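Local coordinates for protein endoglucanase (Bacillus akibai, PDB 1UWW) that hydrolyses internal beta-1,4-glucosidic linkages of cellulose, represented here by its family 28 carbohydrate-binding module, which recognises non-crystalline cellulose, at residues 55-60 and 175-180; 72-77 and 168-173; 81-86 and 155-160. All blocks are in the same frame, centred on the assembly; numbering follows the deposited sequence.

Interaction 1: residues 55-60 and 175-180; sequences WEFGYP and SDFAGR
Residues 55-58, the end of strand 50-58, run antiparallel to residues 178-180, with Phe57 and Gly179 as a hydrogen-bonded pair flanked by the non-hydrogen-bonded pairs Glu56-Arg180 and Gly58-Ala178. This is where two neighbouring inner strands, 50-58 and 180-189, of the six-stranded sheet meet at their ends, in the beta-sandwich of a cellulose-binding module. Phe57 N donates to Gly179 O (3.1 Å), Gly179 N returns a bond to Phe57 O, and Tyr59 N continues the ladder to Phe177 O. At Gly179 the chain turns a corner, with backbone angles that glycine adopts readily. The Phe57 and Phe177 rings meet obliquely, planes at 47°, with CE1 of Phe57 3.8 Å from CE2 of Phe177. The Tyr59 ring is covered on one face by Phe57 CE2, while its CD2 approaches Ser175 OG at 3.3 Å. Its hydroxyl is hydrogen-bonded to Phe170 O, and Ser175 OG to Asp172 OD1, so both polar ends are engaged with strand 165-173. On the face bearing Glu56 and Arg180, the Glu56 side chain rises between its backbone N and carbonyl carbon (chi1 58°), which carries CB and CG over one face of the guanidinium. The carboxylate and guanidinium planes are 23° apart, close to parallel, yet the salt bridge is long, OE1 of Glu56 to NH2 of Arg180 spanning 3.7 Å. Arg180 NH1 is hydrogen-bonded to Ser54 OG. A water in the guanidinium plane accepts from Arg180 NH2 at 3.1 Å and donates weakly to Glu56 OE2.

Interaction 2: residues 72-77 and 168-173; sequences PRLDFW and IIFADV
Three backbone hydrogen bonds join Pro72 and Leu74 to Ile168 and Phe170, pairing strands 73-77 and 165-173 in the five-stranded antiparallel sheet of the beta-sandwich. The strand segments run at 175° to each other, their axes 4.8 Å apart at the closest point. Leu74 and Ile168 form a hydrogen-bonded pair: Leu74 N gives to Ile168 O at 2.9 Å, and Ile168 N answers to Leu74 O at 3.0 Å. Arg73 and Ile169 are the neighbouring non-hydrogen-bonded pair. The third bond, Phe170 N to Pro72 O (2.9 Å), extends the ladder to the proline just before the strand. That carbonyl oxygen also lies in the plane of the Phe170 ring, at its edge, 3.6 Å from CD1.

Apolar contacts divide between the two faces. On the face of Leu74 and Ile168, the Leu74 branch ending in CD1 comes to the edge of the Phe170 ring, 4.0 Å from CE1. Phe170 has CG anti to its carbonyl carbon (chi1 -62°), which sets the ring beside Pro72 and Leu74. Trp55 of strand 50-58 meets that ring edge-to-face, and Phe93 also packs against it, so this face turns into the core between the sheets. On the other face, Arg73 and Ile169 lie side by side and point the same way; CG and CD of Arg73 each come within 3.9 Å of Ile169 CG1, and Ile169 CD1 sits over one face of the guanidinium.

The chemistry thus differs by face: hydrocarbon and aromatic surface is buried between the sheets, whereas on the opposite face the aliphatic stem of Arg73 packs alongside the buried Ile169, so that an apolar contact is made by a partly exposed, charged residue.

Interaction 3: residues 81-86 and 155-160; sequences LVRGEN and TNIQDD
Val82 sets its CB 3.6 Å from the carbonyl oxygen of Asp159, opening a junction between two loops at the end of the beta-sandwich. Next, Arg83 N reaches Gln158 O through a bridging water. The Arg83 side chain starts anti to its own N (chi1 -179°) and bends at chi3 (61°), turning the guanidinium side-on to Asp159: NE (3.1 Å) and NH2 (2.9 Å) both donate to OD1. The carboxylate stands at 90° to the guanidinium. Ile157 CG1 covers one guanidinium face, 3.4 Å from NH1, and NH1 bonds to the carbonyls of Val151 and Ile154. A second water, in the guanidinium plane, links NH2 to Ile157 O. Gly84, at positive phi in the type II' turn 83-86, donates its N to a lone pair of Asp159 O (3.0 Å). Gly84 O lies close to OD1 and OD2 of Asp159, acceptor beside acceptor; Arg152 pairs with Asp159 OD1 through NH1 and donates to Gly84 O through NH2. Asn86 closes the turn, its N and ND2 reaching Arg83 O from opposite faces of that carbonyl.

Two arginines on one carboxylate oxygen would be expected to keep Asp159 ionised.

From the N terminus, the chain leaves strand 50-58 through 55-60, passes along 72-77 and enters the loop 81-86. It returns through 155-160, then 168-173, and finally 175-180. The contacts therefore nest without crossing: interaction 3 closes the innermost loop, interaction 2 the next and interaction 1 the outermost. Interaction 1 belongs to the six-stranded sheet and interaction 2 to the five-stranded one. They touch across the sandwich, through Tyr59 and through Trp55, which packs on Pro72. Interaction 3 ties loops on the opposite side of the chain's centre from interaction 1, their nearest atoms about 17 Å apart; it connects with interaction 2 through sequence alone.

Interaction 1: residues 55-60 and 175-180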
loop_
_atom_site.group_PDB
_atom_site.type_symbol
_atom_site.label_atom_id
_atom_site.label_comp_id
_atom_site.label_asym_id
_atom_site.label_seq_id
_atom_site.Cartn_x
_atom_site.Cartn_y
_atom_site.Cartn_z
ATOM N N TRP A 55 20.234 -4.706 8.610
ATOM C CA TRP A 55 20.774 -3.342 8.602
ATOM C C TRP A 55 20.131 -2.602 9.764
ATOM O O TRP A 55 19.132 -3.028 10.312
ATOM C CB TRP A 55 20.542 -2.659 7.243
ATOM C CG TRP A 55 19.110 -2.394 6.900
ATOM C CD1 TRP A 55 18.454 -1.207 7.041
ATOM C CD2 TRP A 55 18.153 -3.316 6.324
ATOM N NE1 TRP A 55 17.152 -1.340 6.619
ATOM C CE2 TRP A 55 16.946 -2.614 6.161
ATOM C CE3 TRP A 55 18.194 -4.662 5.951
ATOM C CZ2 TRP A 55 15.797 -3.204 5.614
ATOM C CZ3 TRP A 55 17.038 -5.248 5.420
ATOM C CH2 TRP A 55 15.872 -4.518 5.264
ATOM N N GLU A 56 20.683 -1.449 10.114
ATOM C CA GLU A 56 20.081 -0.580 11.106
ATOM C C GLU A 56 19.956 0.836 10.574
ATOM O O GLU A 56 20.733 1.279 9.738
ATOM C CB GLU A 56 20.765 -0.656 12.465
ATOM C CG GLU A 56 22.208 -0.341 12.573
ATOM C CD GLU A 56 22.663 -0.385 14.053
ATOM O OE1 GLU A 56 22.024 -1.062 14.919
ATOM O OE2 GLU A 56 23.656 0.262 14.352
ATOM N N PHE A 57 18.931 1.511 11.034
ATOM C CA PHE A 57 18.612 2.850 10.556
ATOM C C PHE A 57 17.515 3.424 11.429
ATOM O O PHE A 57 16.902 2.737 12.216
ATOM C CB PHE A 57 18.140 2.826 9.086
ATOM C CG PHE A 57 16.723 2.328 8.920
ATOM C CD1 PHE A 57 16.397 0.975 9.076
ATOM C CD2 PHE A 57 15.680 3.219 8.697
ATOM C CE1 PHE A 57 15.086 0.557 8.960
ATOM C CE2 PHE A 57 14.391 2.772 8.625
ATOM C CZ PHE A 57 14.110 1.455 8.751
ATOM N N GLY A 58 17.269 4.722 11.270
ATOM C CA GLY A 58 16.067 5.334 11.783
ATOM C C GLY A 58 15.519 6.322 10.792
ATOM O O GLY A 58 16.293 7.023 10.156
ATOM N N TYR A 59 14.205 6.420 10.712
ATOM C CA TYR A 59 13.582 7.438 9.886
ATOM C C TYR A 59 13.772 8.843 10.470
ATOM O O TYR A 59 13.826 9.002 11.685
ATOM C CB TYR A 59 12.088 7.167 9.737
ATOM C CG TYR A 59 11.710 5.874 9.001
ATOM C CD1 TYR A 59 12.018 5.685 7.655
ATOM C CD2 TYR A 59 11.031 4.872 9.640
ATOM C CE1 TYR A 59 11.626 4.508 6.989
ATOM C CE2 TYR A 59 10.642 3.717 8.977
ATOM C CZ TYR A 59 10.938 3.552 7.666
ATOM O OH TYR A 59 10.556 2.383 7.032
ATOM N N PRO A 60 13.811 9.857 9.604
ATOM C CA PRO A 60 13.925 11.245 10.071
ATOM C C PRO A 60 12.617 11.732 10.640
ATOM O O PRO A 60 11.548 11.221 10.303
ATOM C CB PRO A 60 14.301 11.998 8.793
ATOM C CG PRO A 60 13.608 11.231 7.735
ATOM C CD PRO A 60 13.830 9.788 8.125
ATOM N N SER A 175 6.191 7.359 11.470
ATOM C CA SER A 175 6.754 6.588 12.592
ATOM C C SER A 175 8.006 7.254 13.130
ATOM O O SER A 175 8.560 8.150 12.510
ATOM C CB SER A 175 7.122 5.168 12.178
ATOM O OG SER A 175 8.395 5.137 11.569
ATOM N N ASP A 176 8.441 6.783 14.298
ATOM C CA ASP A 176 9.714 7.196 14.875
ATOM C C ASP A 176 10.667 6.020 14.984
ATOM O O ASP A 176 11.608 6.025 15.798
ATOM C CB ASP A 176 9.484 7.900 16.211
ATOM C CG ASP A 176 8.872 7.027 17.256
ATOM O OD1 ASP A 176 8.469 5.859 17.010
ATOM O OD2 ASP A 176 8.744 7.459 18.446
ATOM N N PHE A 177 10.464 5.006 14.153
ATOM C CA PHE A 177 11.286 3.822 14.236
ATOM C C PHE A 177 12.782 4.119 14.096
ATOM O O PHE A 177 13.224 4.813 13.179
ATOM C CB PHE A 177 10.902 2.785 13.145
ATOM C CG PHE A 177 11.784 1.568 13.204
ATOM C CD1 PHE A 177 11.545 0.562 14.114
ATOM C CD2 PHE A 177 12.903 1.474 12.421
ATOM C CE1 PHE A 177 12.393 -0.533 14.219
ATOM C CE2 PHE A 177 13.762 0.382 12.529
ATOM C CZ PHE A 177 13.504 -0.609 13.410
ATOM N N ALA A 178 13.575 3.530 15.009
ATOM C CA ALA A 178 15.013 3.434 14.857
ATOM C C ALA A 178 15.459 2.116 15.484
ATOM O O ALA A 178 14.980 1.767 16.552
ATOM C CB ALA A 178 15.709 4.604 15.570
ATOM N N GLY A 179 16.339 1.401 14.811
ATOM C CA GLY A 179 16.814 0.118 15.308
ATOM C C GLY A 179 17.306 -0.759 14.205
ATOM O O GLY A 179 17.617 -0.293 13.125
ATOM N N ARG A 180 17.444 -2.047 14.523
ATOM C CA ARG A 180 17.971 -3.033 13.584
ATOM C C ARG A 180 16.822 -3.889 13.075
ATOM O O ARG A 180 15.901 -4.186 13.828
ATOM C CB ARG A 180 19.057 -3.872 14.259
ATOM C CG ARG A 180 19.670 -4.895 13.335
ATOM C CD ARG A 180 20.937 -5.520 13.866
ATOM N NE ARG A 180 22.078 -4.617 13.784
ATOM C CZ ARG A 180 22.739 -4.328 12.678
ATOM N NH1 ARG A 180 22.449 -4.896 11.517
ATOM N NH2 ARG A 180 23.755 -3.468 12.704
HETATM O O HOH W 1 25.081 -2.348 15.296
HETATM O O HOH W 2 14.133 7.407 13.935
#

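Interaction 2: residues 72-77 and 168-173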
loop_
_atom_site.group_PDB
_atom_site.type_symbol
_atom_site.label_atom_id
_atom_site.label_comp_id
_atom_site.label_asym_id
_atom_site.label_seq_id
_atom_site.Cartn_x
_atom_site.Cartn_y
_atom_site.Cartn_z
ATOM N N PRO A 72 14.224 2.393 3.111
ATOM C CA PRO A 72 15.105 1.322 2.631
ATOM C C PRO A 72 14.467 0.588 1.446
ATOM O O PRO A 72 13.268 0.269 1.493
ATOM C CB PRO A 72 15.223 0.382 3.832
ATOM C CG PRO A 72 14.957 1.264 5.051
ATOM C CD PRO A 72 13.949 2.293 4.548
ATOM N N ARG A 73 15.258 0.280 0.441
ATOM C CA ARG A 73 14.803 -0.407 -0.751
ATOM C C ARG A 73 15.823 -1.472 -1.083
ATOM O O ARG A 73 16.889 -1.198 -1.607
ATOM C CB ARG A 73 14.663 0.549 -1.921
ATOM C CG ARG A 73 13.607 1.591 -1.885
ATOM C CD ARG A 73 13.276 2.077 -3.289
ATOM N NE ARG A 73 12.721 3.414 -3.368
ATOM C CZ ARG A 73 12.085 3.866 -4.456
ATOM N NH1 ARG A 73 11.966 3.087 -5.529
ATOM N NH2 ARG A 73 11.583 5.088 -4.470
ATOM N N LEU A 74 15.475 -2.706 -0.775
ATOM C CA LEU A 74 16.297 -3.857 -1.154
ATOM C C LEU A 74 16.041 -4.214 -2.604
ATOM O O LEU A 74 14.962 -3.969 -3.124
ATOM C CB LEU A 74 15.961 -5.075 -0.313
ATOM C CG LEU A 74 16.294 -5.014 1.158
ATOM C CD1 LEU A 74 15.821 -6.292 1.838
ATOM C CD2 LEU A 74 17.788 -4.905 1.355
ATOM N N ASP A 75 17.019 -4.811 -3.251
ATOM C CA ASP A 75 16.958 -5.168 -4.660
ATOM C C ASP A 75 17.630 -6.522 -4.846
ATOM O O ASP A 75 18.679 -6.796 -4.272
ATOM C CB ASP A 75 17.644 -4.047 -5.459
ATOM C CG ASP A 75 17.305 -4.007 -6.910
ATOM O OD1 ASP A 75 16.422 -4.751 -7.383
ATOM O OD2 ASP A 75 17.950 -3.215 -7.659
ATOM N N PHE A 76 17.042 -7.357 -5.684
ATOM C CA PHE A 76 17.484 -8.725 -5.951
ATOM C C PHE A 76 17.361 -8.997 -7.445
ATOM O O PHE A 76 16.265 -9.120 -7.951
ATOM C CB PHE A 76 16.630 -9.703 -5.137
ATOM C CG PHE A 76 16.984 -11.134 -5.318
ATOM C CD1 PHE A 76 18.041 -11.716 -4.623
ATOM C CD2 PHE A 76 16.249 -11.927 -6.171
ATOM C CE1 PHE A 76 18.317 -13.066 -4.763
ATOM C CE2 PHE A 76 16.552 -13.262 -6.328
ATOM C CZ PHE A 76 17.587 -13.829 -5.628
ATOM N N TRP A 77 18.489 -9.076 -8.138
ATOM C CA TRP A 77 18.524 -9.363 -9.562
ATOM C C TRP A 77 18.815 -10.830 -9.803
ATOM O O TRP A 77 19.807 -11.369 -9.293
ATOM C CB TRP A 77 19.586 -8.511 -10.274
ATOM C CG TRP A 77 19.222 -7.043 -10.361
ATOM C CD1 TRP A 77 18.984 -6.182 -9.333
ATOM C CD2 TRP A 77 19.039 -6.266 -11.563
ATOM N NE1 TRP A 77 18.653 -4.936 -9.811
ATOM C CE2 TRP A 77 18.690 -4.960 -11.174
ATOM C CE3 TRP A 77 19.143 -6.549 -12.934
ATOM C CZ2 TRP A 77 18.447 -3.944 -12.094
ATOM C CZ3 TRP A 77 18.910 -5.524 -13.844
ATOM C CH2 TRP A 77 18.567 -4.252 -13.421
ATOM N N ILE A 168 12.042 -4.605 -2.584
ATOM C CA ILE A 168 11.206 -4.589 -1.392
ATOM C C ILE A 168 11.433 -3.232 -0.774
ATOM O O ILE A 168 12.583 -2.890 -0.429
ATOM C CB ILE A 168 11.537 -5.732 -0.398
ATOM C CG1 ILE A 168 11.461 -7.086 -1.113
ATOM C CG2 ILE A 168 10.574 -5.697 0.742
ATOM C CD1 ILE A 168 11.870 -8.235 -0.265
ATOM N N ILE A 169 10.364 -2.467 -0.632
ATOM C CA ILE A 169 10.404 -1.092 -0.147
ATOM C C ILE A 169 9.819 -1.054 1.233
ATOM O O ILE A 169 8.715 -1.556 1.453
ATOM C CB ILE A 169 9.608 -0.185 -1.105
ATOM C CG1 ILE A 169 10.221 -0.227 -2.511
ATOM C CG2 ILE A 169 9.634 1.260 -0.572
ATOM C CD1 ILE A 169 9.406 0.416 -3.587
ATOM N N PHE A 170 10.528 -0.449 2.182
ATOM C CA PHE A 170 10.135 -0.388 3.594
ATOM C C PHE A 170 9.832 1.064 3.931
ATOM O O PHE A 170 10.733 1.821 4.346
ATOM C CB PHE A 170 11.240 -0.935 4.489
ATOM C CG PHE A 170 11.561 -2.379 4.247
ATOM C CD1 PHE A 170 12.435 -2.748 3.256
ATOM C CD2 PHE A 170 10.990 -3.384 5.021
ATOM C CE1 PHE A 170 12.784 -4.070 3.042
ATOM C CE2 PHE A 170 11.320 -4.718 4.803
ATOM C CZ PHE A 170 12.212 -5.053 3.815
ATOM N N ALA A 171 8.599 1.500 3.745
ATOM C CA ALA A 171 8.262 2.929 3.809
ATOM C C ALA A 171 7.715 3.362 5.164
ATOM O O ALA A 171 6.946 2.665 5.805
ATOM C CB ALA A 171 7.257 3.256 2.735
ATOM N N ASP A 172 8.112 4.557 5.576
ATOM C CA ASP A 172 7.662 5.202 6.799
ATOM C C ASP A 172 6.222 5.669 6.673
ATOM O O ASP A 172 5.853 6.298 5.678
ATOM C CB ASP A 172 8.574 6.409 7.026
ATOM C CG ASP A 172 8.399 7.071 8.369
ATOM O OD1 ASP A 172 7.794 6.524 9.296
ATOM O OD2 ASP A 172 8.904 8.217 8.510
ATOM N N VAL A 173 5.426 5.417 7.702
ATOM C CA VAL A 173 4.095 5.989 7.839
ATOM C C VAL A 173 4.036 6.706 9.189
ATOM O O VAL A 173 3.557 6.178 10.180
ATOM C CB VAL A 173 2.994 4.903 7.802
ATOM C CG1 VAL A 173 1.625 5.550 7.754
ATOM C CG2 VAL A 173 3.181 3.939 6.618
#

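Interaction 3: residues 81-86 and 155-160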
loop_
_atom_site.group_PDB
_atom_site.type_symbol
_atom_site.label_atom_id
_atom_site.label_comp_id
_atom_site.label_asym_id
_atom_site.label_seq_id
_atom_site.Cartn_x
_atom_site.Cartn_y
_atom_site.Cartn_z
ATOM N N LEU A 81 13.830 -15.250 -13.046
ATOM C CA LEU A 81 12.967 -14.884 -11.934
ATOM C C LEU A 81 11.545 -14.826 -12.446
ATOM O O LEU A 81 11.221 -13.966 -13.263
ATOM C CB LEU A 81 13.376 -13.525 -11.360
ATOM C CG LEU A 81 12.671 -13.051 -10.096
ATOM C CD1 LEU A 81 13.024 -13.938 -8.909
ATOM C CD2 LEU A 81 13.078 -11.603 -9.795
ATOM N N VAL A 82 10.731 -15.760 -11.997
ATOM C CA VAL A 82 9.358 -15.893 -12.457
ATOM C C VAL A 82 8.446 -16.257 -11.292
ATOM O O VAL A 82 8.878 -16.862 -10.305
ATOM C CB VAL A 82 9.205 -16.935 -13.603
ATOM C CG1 VAL A 82 10.052 -16.558 -14.815
ATOM C CG2 VAL A 82 9.512 -18.368 -13.109
ATOM N N ARG A 83 7.167 -15.926 -11.437
ATOM C CA ARG A 83 6.162 -16.309 -10.466
ATOM C C ARG A 83 5.871 -17.798 -10.471
ATOM O O ARG A 83 5.605 -18.407 -9.438
ATOM C CB ARG A 83 4.854 -15.557 -10.715
ATOM C CG ARG A 83 3.720 -15.874 -9.737
ATOM C CD ARG A 83 2.514 -15.030 -9.930
ATOM N NE ARG A 83 1.942 -15.219 -11.267
ATOM C CZ ARG A 83 1.115 -14.379 -11.865
ATOM N NH1 ARG A 83 0.722 -13.259 -11.289
ATOM N NH2 ARG A 83 0.673 -14.650 -13.092
ATOM N N GLY A 84 5.828 -18.381 -11.658
ATOM C CA GLY A 84 5.405 -19.767 -11.777
ATOM C C GLY A 84 3.997 -19.950 -11.261
ATOM O O GLY A 84 3.151 -19.065 -11.372
ATOM N N GLU A 85 3.750 -21.090 -10.632
ATOM C CA GLU A 85 2.459 -21.366 -10.021
ATOM C C GLU A 85 2.321 -20.861 -8.585
ATOM O O GLU A 85 1.322 -21.072 -7.930
ATOM C CB GLU A 85 2.175 -22.866 -10.062
ATOM C CG GLU A 85 1.848 -23.344 -11.463
ATOM C CD GLU A 85 1.694 -24.859 -11.570
ATOM O OE1 GLU A 85 2.450 -25.608 -10.912
ATOM O OE2 GLU A 85 0.827 -25.298 -12.351
ATOM N N ASN A 86 3.322 -20.135 -8.126
ATOM C CA ASN A 86 3.283 -19.576 -6.786
ATOM C C ASN A 86 2.333 -18.413 -6.672
ATOM O O ASN A 86 2.062 -17.701 -7.635
ATOM C CB ASN A 86 4.688 -19.146 -6.407
ATOM C CG ASN A 86 5.618 -20.321 -6.292
ATOM O OD1 ASN A 86 5.391 -21.180 -5.446
ATOM N ND2 ASN A 86 6.614 -20.401 -7.157
ATOM N N THR A 155 -2.029 -8.920 -12.321
ATOM C CA THR A 155 -2.581 -9.322 -13.612
ATOM C C THR A 155 -1.715 -8.964 -14.787
ATOM O O THR A 155 -1.901 -9.555 -15.850
ATOM C CB THR A 155 -3.964 -8.730 -13.854
ATOM O OG1 THR A 155 -3.887 -7.297 -13.863
ATOM C CG2 THR A 155 -4.921 -9.114 -12.727
ATOM N N ASN A 156 -0.766 -8.045 -14.627
ATOM C CA ASN A 156 0.088 -7.639 -15.748
ATOM C C ASN A 156 1.373 -8.436 -15.852
ATOM O O ASN A 156 2.332 -8.018 -16.508
ATOM C CB ASN A 156 0.410 -6.154 -15.676
ATOM C CG ASN A 156 -0.561 -5.317 -16.466
ATOM O OD1 ASN A 156 -0.972 -5.684 -17.580
ATOM N ND2 ASN A 156 -0.918 -4.183 -15.913
ATOM N N ILE A 157 1.408 -9.583 -15.185
ATOM C CA ILE A 157 2.420 -10.584 -15.482
ATOM C C ILE A 157 1.711 -11.899 -15.716
ATOM O O ILE A 157 0.554 -12.067 -15.381
ATOM C CB ILE A 157 3.500 -10.742 -14.363
ATOM C CG1 ILE A 157 2.886 -11.305 -13.080
ATOM C CG2 ILE A 157 4.263 -9.418 -14.118
ATOM C CD1 ILE A 157 3.853 -11.471 -11.943
ATOM N N GLN A 158 2.446 -12.822 -16.315
ATOM C CA GLN A 158 2.019 -14.204 -16.471
ATOM C C GLN A 158 2.972 -15.093 -15.703
ATOM O O GLN A 158 3.992 -14.635 -15.182
ATOM C CB GLN A 158 2.060 -14.540 -17.941
ATOM C CG GLN A 158 1.070 -13.696 -18.713
ATOM C CD GLN A 158 1.205 -13.810 -20.178
ATOM O OE1 GLN A 158 2.317 -13.908 -20.720
ATOM N NE2 GLN A 158 0.068 -13.757 -20.849
ATOM N N ASP A 159 2.661 -16.376 -15.613
ATOM C CA ASP A 159 3.468 -17.269 -14.797
ATOM C C ASP A 159 4.881 -17.448 -15.318
ATOM O O ASP A 159 5.789 -17.755 -14.546
ATOM C CB ASP A 159 2.779 -18.629 -14.661
ATOM C CG ASP A 159 1.541 -18.582 -13.779
ATOM O OD1 ASP A 159 1.228 -17.506 -13.196
ATOM O OD2 ASP A 159 0.823 -19.597 -13.573
ATOM N N ASP A 160 5.099 -17.234 -16.605
ATOM C CA ASP A 160 6.422 -17.341 -17.215
ATOM C C ASP A 160 7.097 -15.991 -17.534
ATOM O O ASP A 160 8.167 -15.949 -18.122
ATOM C CB ASP A 160 6.387 -18.232 -18.472
ATOM C CG ASP A 160 5.685 -17.589 -19.656
ATOM O OD1 ASP A 160 5.067 -16.505 -19.559
ATOM O OD2 ASP A 160 5.707 -18.167 -20.771
HETATM O O HOH W 3 6.383 -14.227 -13.636
HETATM O O HOH W 4 -1.736 -13.090 -14.254
#